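Local structure of fumarylacetoacetate hydrolase (Burkholderia xenovorans, 5TI1) at residues Q16-P21 / V108-S113; N32-F37 / G427-F432; Q40-G45 / V59-S64; S64-A69 / R132-Q137. The protein probably hydrolyses fumarylacetoacetate to fumarate and acetoacetate, the last step of phenylalanine and tyrosine breakdown, with the help of a bound magnesium ion. All coordinates share one frame; numbering follows the deposited sequence.

Interaction 1. Residues Q16-P21 / V108-S113; sequences QATLDP and VRVQLS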
# COMPACT_ATOMS: atom_id res chain seq x y z
N GLN B 16 -30.34 18.77 4.13
CA GLN B 16 -30.42 19.36 5.46
C GLN B 16 -31.46 18.65 6.32
O GLN B 16 -31.25 18.46 7.53
CB GLN B 16 -30.75 20.85 5.35
CG GLN B 16 -30.75 21.54 6.70
CD GLN B 16 -29.47 21.26 7.47
OE1 GLN B 16 -29.48 20.54 8.47
NE2 GLN B 16 -28.36 21.82 6.99
N ALA B 17 -32.59 18.26 5.72
CA ALA B 17 -33.64 17.59 6.48
C ALA B 17 -33.13 16.30 7.13
O ALA B 17 -33.59 15.93 8.21
CB ALA B 17 -34.83 17.30 5.58
N THR B 18 -32.17 15.62 6.48
CA THR B 18 -31.63 14.37 7.03
C THR B 18 -30.78 14.60 8.27
O THR B 18 -30.48 13.63 8.98
CB THR B 18 -30.79 13.65 5.97
OG1 THR B 18 -29.57 14.37 5.75
CG2 THR B 18 -31.55 13.51 4.66
N LEU B 19 -30.37 15.83 8.54
CA LEU B 19 -29.54 16.17 9.69
C LEU B 19 -30.36 16.66 10.87
O LEU B 19 -29.79 16.90 11.94
CB LEU B 19 -28.52 17.23 9.29
CG LEU B 19 -27.62 16.87 8.11
CD1 LEU B 19 -26.71 18.02 7.75
CD2 LEU B 19 -26.81 15.61 8.46
N ASP B 20 -31.66 16.83 10.69
CA ASP B 20 -32.55 17.41 11.69
C ASP B 20 -32.65 16.53 12.93
O ASP B 20 -33.23 15.44 12.85
CB ASP B 20 -33.93 17.61 11.05
CG ASP B 20 -34.96 18.18 12.02
OD1 ASP B 20 -34.60 18.54 13.16
OD2 ASP B 20 -36.14 18.26 11.63
N PRO B 21 -32.14 16.97 14.08
CA PRO B 21 -32.25 16.18 15.31
C PRO B 21 -33.66 15.75 15.69
O PRO B 21 -33.83 14.78 16.43
CB PRO B 21 -31.66 17.12 16.37
CG PRO B 21 -30.68 17.93 15.63
CD PRO B 21 -31.31 18.17 14.29
N VAL B 108 -28.96 8.77 -2.26
CA VAL B 108 -29.30 7.58 -1.49
C VAL B 108 -29.65 7.96 -0.05
O VAL B 108 -30.63 7.45 0.52
CB VAL B 108 -28.15 6.56 -1.54
CG1 VAL B 108 -28.40 5.43 -0.54
CG2 VAL B 108 -28.03 5.99 -2.94
N ARG B 109 -28.86 8.85 0.55
CA ARG B 109 -29.10 9.22 1.94
C ARG B 109 -30.47 9.88 2.12
O ARG B 109 -31.17 9.62 3.11
CB ARG B 109 -27.99 10.13 2.44
CG ARG B 109 -28.29 10.68 3.81
CD ARG B 109 -27.25 11.63 4.28
NE ARG B 109 -27.67 12.19 5.56
CZ ARG B 109 -27.42 11.61 6.72
NH1 ARG B 109 -26.74 10.47 6.75
NH2 ARG B 109 -27.85 12.16 7.85
N VAL B 110 -30.87 10.73 1.18
CA VAL B 110 -32.15 11.40 1.28
C VAL B 110 -33.30 10.41 1.09
O VAL B 110 -34.29 10.44 1.83
CB VAL B 110 -32.24 12.57 0.27
CG1 VAL B 110 -33.63 13.17 0.29
CG2 VAL B 110 -31.21 13.63 0.61
N GLN B 111 -33.18 9.52 0.10
CA GLN B 111 -34.22 8.51 -0.11
C GLN B 111 -34.38 7.64 1.13
O GLN B 111 -35.51 7.40 1.60
CB GLN B 111 -33.88 7.66 -1.33
CG GLN B 111 -33.88 8.41 -2.66
CD GLN B 111 -33.40 7.55 -3.81
OE1 GLN B 111 -34.14 6.70 -4.31
NE2 GLN B 111 -32.16 7.75 -4.23
N LEU B 112 -33.27 7.16 1.68
CA LEU B 112 -33.32 6.29 2.85
C LEU B 112 -33.91 7.01 4.06
O LEU B 112 -34.76 6.47 4.76
CB LEU B 112 -31.92 5.77 3.17
CG LEU B 112 -31.51 4.48 2.47
CD1 LEU B 112 -30.06 4.14 2.77
CD2 LEU B 112 -32.43 3.34 2.89
N SER B 113 -33.45 8.24 4.31
CA SER B 113 -33.98 9.01 5.43
C SER B 113 -35.49 9.17 5.33
O SER B 113 -36.20 8.99 6.32
CB SER B 113 -33.30 10.38 5.49
OG SER B 113 -33.65 11.08 6.67
O HOH W 1 -31.86 11.27 8.37
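Thr18 meets the helix of Arg109 and Ser113 with each of its branches. Its methyl CG2 lies on the helix surface, 3.7 Å from Ser113 CB and 4.1 Å from Val110 CG2. Its hydroxyl sits between the backbone N and the carbonyl carbon (chi1 71°), which turns OG1 to the guanidinium. There Arg109 NE donates to Thr18 OG1 at 2.9 Å with a nearly straight N-H angle of 162°, and the oxygen lies at the edge of the guanidinium, close to its plane. OG1 also bonds to Leu15 O, one turn back, so two partners fix its rotation. The arrangement is a turn docked on a helix: a type I turn from Ala17 to Asp20, at the end region of helix 13-17, rests on helix 102-116 in the N-terminal part of the protein. The carbonyl of Thr18 is used as well. Arg109 NH2 reaches Thr18 O at 3.2 Å, but the bond is bent and weak, and a water donates to the same oxygen; its other leg, to Ser113 OG, is unusually short. Beyond the threonine, Leu19 crosses the arginine at about a right angle, its CD2 3.7 Å from Arg109 NH2. The extended chain of Arg109 carries its guanidinium past this turn, where NH2 also bonds Gln40 O and NH1 bonds Asn41 O.

Interaction 2. Residues N32-F37 / G427-F432; sequences NPTGDF and GYRVGF
The turn Asn32-Gly35 and the beginning of strand 429-440, which belongs to a large mixed sheet of the C-terminal region, pack together here. The turn is type I, and Asn32 OD1 closes an Asx turn over it, taking a weak bond from Thr34 N and a second bond from Thr34 OG1. Arg429 makes the largest single share of the contact. Its chain is extended from CG to NE and passes along the turn backbone: Arg429 CB is 3.5 Å from Gly35 O, and Arg429 CG is 3.6 Å from Pro33 O. At the far end Thr34 CB stands 4.0 Å above the guanidinium plane of Arg429, over its centre, and the two side chains run side by side in one direction. Gln424 OE1 accepts from Arg429 NE and Trp422 makes a cation-pi contact with Arg429; together these would restrict the guanidinium. Farther along the strand the backbone takes over. Gly431 N donates to Asp36 O at 3.0 Å with an N-H angle of 155°, meeting a lone pair in the carbonyl plane, and Asn41 ND2 gives that oxygen a second donor. Gly431 has no side chain in the direction in which Asp36 OD1 lies, 3.2 Å from Gly431 CA. The other carboxylate oxygen accepts from Gly433 N. Asp36 and Arg429 do not touch through their charges; a water bridges them, lying in the guanidinium plane, accepting from Arg429 NH1 and donating to both Thr34 O and Asp36 OD1.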
# COMPACT_ATOMS: atom_id res chain seq x y z
N ASN B 32 -33.37 5.11 20.20
CA ASN B 32 -32.65 5.04 21.47
C ASN B 32 -31.66 6.21 21.56
O ASN B 32 -30.79 6.34 20.69
CB ASN B 32 -31.90 3.70 21.56
CG ASN B 32 -31.38 3.41 22.96
OD1 ASN B 32 -31.08 4.32 23.73
ND2 ASN B 32 -31.26 2.13 23.28
N PRO B 33 -31.77 7.07 22.57
CA PRO B 33 -30.92 8.27 22.59
C PRO B 33 -29.43 7.99 22.63
O PRO B 33 -28.64 8.84 22.20
CB PRO B 33 -31.39 9.00 23.86
CG PRO B 33 -32.80 8.55 24.03
CD PRO B 33 -32.80 7.11 23.62
N THR B 34 -29.02 6.84 23.15
CA THR B 34 -27.60 6.51 23.22
C THR B 34 -27.14 5.53 22.14
O THR B 34 -25.96 5.17 22.11
CB THR B 34 -27.27 5.94 24.60
OG1 THR B 34 -28.08 4.79 24.83
CG2 THR B 34 -27.55 6.99 25.67
N GLY B 35 -28.05 5.07 21.28
CA GLY B 35 -27.65 4.18 20.21
C GLY B 35 -26.85 4.90 19.15
O GLY B 35 -27.03 6.09 18.89
N ASP B 36 -25.94 4.16 18.51
CA ASP B 36 -25.08 4.75 17.49
C ASP B 36 -25.84 5.05 16.21
O ASP B 36 -25.50 6.00 15.50
CB ASP B 36 -23.90 3.82 17.18
CG ASP B 36 -22.81 3.87 18.25
OD1 ASP B 36 -22.62 4.94 18.87
OD2 ASP B 36 -22.14 2.84 18.46
N PHE B 37 -26.86 4.26 15.89
CA PHE B 37 -27.42 4.26 14.55
C PHE B 37 -28.77 4.96 14.49
O PHE B 37 -29.79 4.38 14.08
CB PHE B 37 -27.46 2.83 14.04
CG PHE B 37 -26.12 2.14 14.18
CD1 PHE B 37 -24.99 2.70 13.60
CD2 PHE B 37 -25.98 0.98 14.93
CE1 PHE B 37 -23.75 2.10 13.73
CE2 PHE B 37 -24.74 0.36 15.07
CZ PHE B 37 -23.63 0.92 14.46
N GLY B 427 -30.13 14.80 22.57
CA GLY B 427 -31.06 13.69 22.58
C GLY B 427 -30.76 12.56 21.61
O GLY B 427 -31.57 11.63 21.51
N TYR B 428 -29.64 12.60 20.89
CA TYR B 428 -29.33 11.53 19.96
C TYR B 428 -27.82 11.47 19.76
O TYR B 428 -27.08 12.35 20.21
CB TYR B 428 -30.04 11.70 18.62
CG TYR B 428 -29.44 12.78 17.74
CD1 TYR B 428 -29.53 14.11 18.10
CD2 TYR B 428 -28.78 12.46 16.56
CE1 TYR B 428 -28.99 15.11 17.32
CE2 TYR B 428 -28.23 13.45 15.76
CZ TYR B 428 -28.35 14.78 16.14
OH TYR B 428 -27.81 15.80 15.37
N ARG B 429 -27.39 10.42 19.07
CA ARG B 429 -25.99 10.22 18.74
C ARG B 429 -25.85 9.85 17.27
O ARG B 429 -26.77 9.34 16.63
CB ARG B 429 -25.35 9.12 19.60
CG ARG B 429 -25.29 9.44 21.08
CD ARG B 429 -24.54 8.36 21.84
NE ARG B 429 -24.37 8.72 23.24
CZ ARG B 429 -23.77 7.95 24.14
NH1 ARG B 429 -23.29 6.77 23.78
NH2 ARG B 429 -23.64 8.35 25.40
N VAL B 430 -24.66 10.13 16.74
CA VAL B 430 -24.22 9.67 15.43
C VAL B 430 -22.93 8.92 15.72
O VAL B 430 -21.89 9.53 15.97
CB VAL B 430 -24.00 10.83 14.45
CG1 VAL B 430 -23.33 10.37 13.16
CG2 VAL B 430 -25.33 11.49 14.15
N GLY B 431 -23.01 7.58 15.75
CA GLY B 431 -21.96 6.76 16.30
C GLY B 431 -21.33 5.81 15.29
O GLY B 431 -21.80 5.66 14.15
N PHE B 432 -20.26 5.15 15.73
CA PHE B 432 -19.39 4.39 14.84
C PHE B 432 -19.41 2.89 15.08
O PHE B 432 -18.71 2.15 14.37
CB PHE B 432 -17.95 4.92 14.97
CG PHE B 432 -17.71 6.21 14.26
CD1 PHE B 432 -18.13 7.41 14.82
CD2 PHE B 432 -17.05 6.24 13.04
CE1 PHE B 432 -17.90 8.60 14.17
CE2 PHE B 432 -16.83 7.44 12.38
CZ PHE B 432 -17.25 8.61 12.94
O HOH W 2 -28.86 8.25 19.20
O HOH W 3 -23.33 5.38 21.61

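Interaction 3. Residues Q40-G45 / V59-S64; sequences QNLPFG and VAIGDS
Val59 spreads its two methyls over three residues of the facing chain. With CG1 anti to the backbone N (chi1 172°), that methyl lies 3.6 Å from Leu42 CA, while CG2 is turned to the ring of Phe44, 3.8 Å from its CE1. Phe44 and Val59 form an antiparallel non-hydrogen-bonded pair of the hairpin 44-49/56-61, and their side chains run side by side on the same face of the sheet. The carbonyl oxygen of Pro43 lies alongside both methyls. It receives a CA-H contact from Val59 CA at 3.1 Å and a weak hydrogen bond from Ala60 N at 3.3 Å, with an N-H angle of 145°. The proline ring itself rests on the next residue, Pro43 CG being 3.8 Å from Ala60 CB. Leu42 ends beside Ile61, where Leu42 CD2 and Ile61 CD1 are 4.0 Å apart. A water accepts from Leu42 N where the chains part; its link to Ala60 O is doubtful, being too short. Leu68 and Leu112 touch Val59, and Trp289 touches Pro43 and Ala60, so the hairpin base is covered by helices 68-73 and 102-116 and by strand 284-292 of a mixed sheet. Since the single direct hydrogen bond between 40-45 and 59-64 is weak and their remaining contacts are largely between carbons, cohesion between these two segments probably depends mainly on apolar burial.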
# COMPACT_ATOMS: atom_id res chain seq x y z
N GLN B 40 -30.37 9.85 11.92
CA GLN B 40 -29.47 10.89 11.43
C GLN B 40 -28.14 10.32 10.95
O GLN B 40 -27.39 11.03 10.27
CB GLN B 40 -29.22 11.93 12.53
CG GLN B 40 -30.41 12.84 12.83
CD GLN B 40 -31.44 12.21 13.74
OE1 GLN B 40 -31.26 11.10 14.24
NE2 GLN B 40 -32.54 12.94 13.99
N ASN B 41 -27.83 9.07 11.28
CA ASN B 41 -26.54 8.49 10.94
C ASN B 41 -26.56 7.95 9.52
O ASN B 41 -26.04 8.59 8.59
CB ASN B 41 -26.15 7.41 11.95
CG ASN B 41 -24.72 6.93 11.77
OD1 ASN B 41 -24.06 7.26 10.78
ND2 ASN B 41 -24.23 6.17 12.73
N LEU B 42 -27.15 6.76 9.35
CA LEU B 42 -27.22 6.07 8.07
C LEU B 42 -25.82 5.77 7.53
O LEU B 42 -25.44 6.26 6.46
CB LEU B 42 -28.03 6.90 7.06
CG LEU B 42 -29.38 7.37 7.60
CD1 LEU B 42 -30.14 8.21 6.57
CD2 LEU B 42 -30.22 6.19 8.07
N PRO B 43 -25.03 4.96 8.24
CA PRO B 43 -23.70 4.61 7.74
C PRO B 43 -23.78 3.44 6.78
O PRO B 43 -24.74 2.67 6.77
CB PRO B 43 -22.95 4.22 9.02
CG PRO B 43 -24.03 3.57 9.87
CD PRO B 43 -25.32 4.31 9.53
N PHE B 44 -22.72 3.30 5.97
CA PHE B 44 -22.64 2.27 4.94
C PHE B 44 -21.69 1.15 5.34
O PHE B 44 -20.63 1.41 5.92
CB PHE B 44 -22.19 2.85 3.60
CG PHE B 44 -23.20 3.75 2.96
CD1 PHE B 44 -24.15 3.24 2.09
CD2 PHE B 44 -23.21 5.10 3.23
CE1 PHE B 44 -25.09 4.06 1.50
CE2 PHE B 44 -24.15 5.94 2.64
CZ PHE B 44 -25.09 5.42 1.77
N GLY B 45 -22.06 -0.08 5.00
CA GLY B 45 -21.24 -1.25 5.25
C GLY B 45 -21.53 -2.33 4.23
O GLY B 45 -22.35 -2.17 3.32
N VAL B 59 -27.11 -0.47 5.23
CA VAL B 59 -27.12 0.76 6.02
C VAL B 59 -27.66 0.42 7.40
O VAL B 59 -28.76 -0.14 7.52
CB VAL B 59 -27.94 1.87 5.34
CG1 VAL B 59 -28.10 3.06 6.27
CG2 VAL B 59 -27.26 2.31 4.06
N ALA B 60 -26.90 0.75 8.44
CA ALA B 60 -27.34 0.48 9.80
C ALA B 60 -28.43 1.44 10.22
O ALA B 60 -28.37 2.65 9.95
CB ALA B 60 -26.17 0.58 10.78
N ILE B 61 -29.45 0.90 10.89
CA ILE B 61 -30.50 1.72 11.49
C ILE B 61 -30.96 1.00 12.75
O ILE B 61 -31.37 -0.16 12.71
CB ILE B 61 -31.64 1.98 10.49
CG1 ILE B 61 -32.66 2.96 11.07
CG2 ILE B 61 -32.27 0.68 9.98
CD1 ILE B 61 -32.15 4.39 11.10
N GLY B 62 -30.83 1.67 13.90
CA GLY B 62 -31.09 1.01 15.17
C GLY B 62 -30.24 -0.24 15.29
O GLY B 62 -29.07 -0.26 14.91
N ASP B 63 -30.85 -1.31 15.79
CA ASP B 63 -30.17 -2.59 15.90
C ASP B 63 -30.31 -3.44 14.63
O ASP B 63 -30.02 -4.64 14.66
CB ASP B 63 -30.67 -3.36 17.14
CG ASP B 63 -32.16 -3.67 17.08
OD1 ASP B 63 -32.78 -3.50 16.02
OD2 ASP B 63 -32.72 -4.10 18.12
N SER B 64 -30.73 -2.85 13.52
CA SER B 64 -30.98 -3.59 12.29
C SER B 64 -30.11 -3.06 11.15
O SER B 64 -29.22 -2.22 11.34
CB SER B 64 -32.47 -3.54 11.94
OG SER B 64 -33.23 -4.27 12.89
O HOH W 4 -28.11 4.74 11.15

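Interaction 4. Residues S64-A69 / R132-Q137; sequences SIVDLA and RALIRQ
Gln137 meets Ser64 and Ile65 where the antiparallel pairing of strands 64-67 and 134-136 ends, at the outer side of a five-stranded sheet. From CB, a chi1 of -67° sets CG anti to the carbonyl carbon and against the isoleucine, 3.6 Å from Ile65 CG1. The chain then continues extended: CD comes 3.7 Å from Ser64 O, and NE2 donates to that same oxygen at 2.9 Å. This N-H angle is 173°, and Ser64 O lies in the amide plane of Gln137, although the donor is tilted from the carbonyl plane of Ser64. Phe37 touches the glutamine as well. Behind this grip, Ile65 and Ile135 form the hydrogen-bonded pair: Ile135 N gives a good bond to Ile65 O, whereas the return bond is bent and weak. Val66 and Leu134, a non-hydrogen-bonded pair, lie side by side on the face turned from the isoleucines, with Val66 CG2 4.0 Å from Leu134 CD1. Asp67 closes the strand as N-cap of helix 68-73, its OD1 accepting from Ala70 N and its OD2 paired with Arg56, while Asp67 N donates to Ala133 O at 2.7 Å and an angle of 177°.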
# COMPACT_ATOMS: atom_id res chain seq x y z
N SER B 64 -30.73 -2.85 13.52
CA SER B 64 -30.98 -3.59 12.29
C SER B 64 -30.11 -3.06 11.15
O SER B 64 -29.22 -2.22 11.34
CB SER B 64 -32.47 -3.54 11.94
OG SER B 64 -33.23 -4.27 12.89
N ILE B 65 -30.35 -3.59 9.95
CA ILE B 65 -29.62 -3.22 8.74
C ILE B 65 -30.63 -3.14 7.61
O ILE B 65 -31.47 -4.04 7.46
CB ILE B 65 -28.52 -4.24 8.38
CG1 ILE B 65 -27.54 -4.44 9.54
CG2 ILE B 65 -27.79 -3.82 7.13
CD1 ILE B 65 -26.56 -5.62 9.31
N VAL B 66 -30.55 -2.09 6.81
CA VAL B 66 -31.34 -2.00 5.59
C VAL B 66 -30.56 -2.63 4.45
O VAL B 66 -29.41 -2.26 4.18
CB VAL B 66 -31.71 -0.54 5.28
CG1 VAL B 66 -32.49 -0.49 4.00
CG2 VAL B 66 -32.52 0.06 6.42
N ASP B 67 -31.18 -3.58 3.77
CA ASP B 67 -30.62 -4.21 2.57
C ASP B 67 -30.88 -3.26 1.41
O ASP B 67 -32.00 -3.17 0.92
CB ASP B 67 -31.26 -5.57 2.34
CG ASP B 67 -30.59 -6.37 1.24
OD1 ASP B 67 -30.05 -5.77 0.28
OD2 ASP B 67 -30.62 -7.61 1.32
N LEU B 68 -29.85 -2.54 0.96
CA LEU B 68 -30.08 -1.55 -0.09
C LEU B 68 -30.42 -2.22 -1.42
O LEU B 68 -31.27 -1.73 -2.17
CB LEU B 68 -28.86 -0.64 -0.26
CG LEU B 68 -28.40 0.15 0.96
CD1 LEU B 68 -27.53 1.32 0.50
CD2 LEU B 68 -29.60 0.61 1.80
N ALA B 69 -29.79 -3.36 -1.71
CA ALA B 69 -30.10 -4.08 -2.95
C ALA B 69 -31.57 -4.51 -2.98
O ALA B 69 -32.22 -4.43 -4.02
CB ALA B 69 -29.18 -5.29 -3.10
N ARG B 132 -38.15 -8.60 4.56
CA ARG B 132 -36.99 -8.99 3.77
C ARG B 132 -35.87 -7.96 3.82
O ARG B 132 -34.70 -8.32 3.97
CB ARG B 132 -37.38 -9.22 2.31
CG ARG B 132 -37.95 -10.59 2.03
CD ARG B 132 -38.03 -10.88 0.54
NE ARG B 132 -39.05 -10.08 -0.13
CZ ARG B 132 -38.79 -9.09 -0.98
NH1 ARG B 132 -37.54 -8.77 -1.27
NH2 ARG B 132 -39.79 -8.42 -1.54
N ALA B 133 -36.21 -6.68 3.70
CA ALA B 133 -35.21 -5.64 3.49
C ALA B 133 -34.57 -5.16 4.78
O ALA B 133 -33.55 -4.46 4.72
CB ALA B 133 -35.82 -4.45 2.75
N LEU B 134 -35.12 -5.50 5.94
CA LEU B 134 -34.55 -5.13 7.23
C LEU B 134 -34.13 -6.38 7.98
O LEU B 134 -34.95 -7.27 8.24
CB LEU B 134 -35.55 -4.32 8.06
CG LEU B 134 -35.28 -2.82 7.95
CD1 LEU B 134 -35.76 -2.30 6.61
CD2 LEU B 134 -35.93 -2.07 9.09
N ILE B 135 -32.85 -6.44 8.33
CA ILE B 135 -32.24 -7.61 8.95
C ILE B 135 -31.64 -7.18 10.28
O ILE B 135 -31.07 -6.09 10.39
CB ILE B 135 -31.16 -8.22 8.02
CG1 ILE B 135 -31.82 -8.99 6.87
CG2 ILE B 135 -30.20 -9.11 8.77
CD1 ILE B 135 -31.80 -8.22 5.56
N ARG B 136 -31.79 -8.04 11.30
CA ARG B 136 -31.18 -7.77 12.60
C ARG B 136 -29.67 -7.86 12.49
O ARG B 136 -29.14 -8.76 11.84
CB ARG B 136 -31.71 -8.75 13.65
CG ARG B 136 -33.20 -8.65 13.94
CD ARG B 136 -33.54 -7.45 14.82
NE ARG B 136 -32.73 -7.40 16.04
CZ ARG B 136 -33.17 -7.71 17.27
NH1 ARG B 136 -34.43 -8.09 17.47
NH2 ARG B 136 -32.34 -7.62 18.30
N GLN B 137 -28.96 -6.92 13.13
CA GLN B 137 -27.51 -7.03 13.17
C GLN B 137 -27.08 -8.31 13.88
O GLN B 137 -26.01 -8.86 13.59
CB GLN B 137 -26.92 -5.80 13.86
CG GLN B 137 -27.10 -4.51 13.07
CD GLN B 137 -26.68 -3.28 13.84
OE1 GLN B 137 -25.80 -3.34 14.71
NE2 GLN B 137 -27.32 -2.14 13.54
O HOH W 5 -33.06 -8.82 1.68

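How the interactions relate
The four contacts form a connected patch. Interactions 3 and 4 have centres about 9 Å apart, share Ser64 and lie on neighbouring strands 56-61 and 64-67 of the five-stranded sheet, following each other along the chain. Interaction 1, centred about 12 Å from interaction 3, brings helix 102-116 to this sheet, with Leu112 touching both Val59 and Leu68. Interaction 2 spans nearly the whole sequence, so that interactions 3 and 4 are nested within its loop; Asn41 and Gly62 bond to its residues. It thereby joins the N-terminal sheet to the strands of the C-terminal region, which carries the metal site.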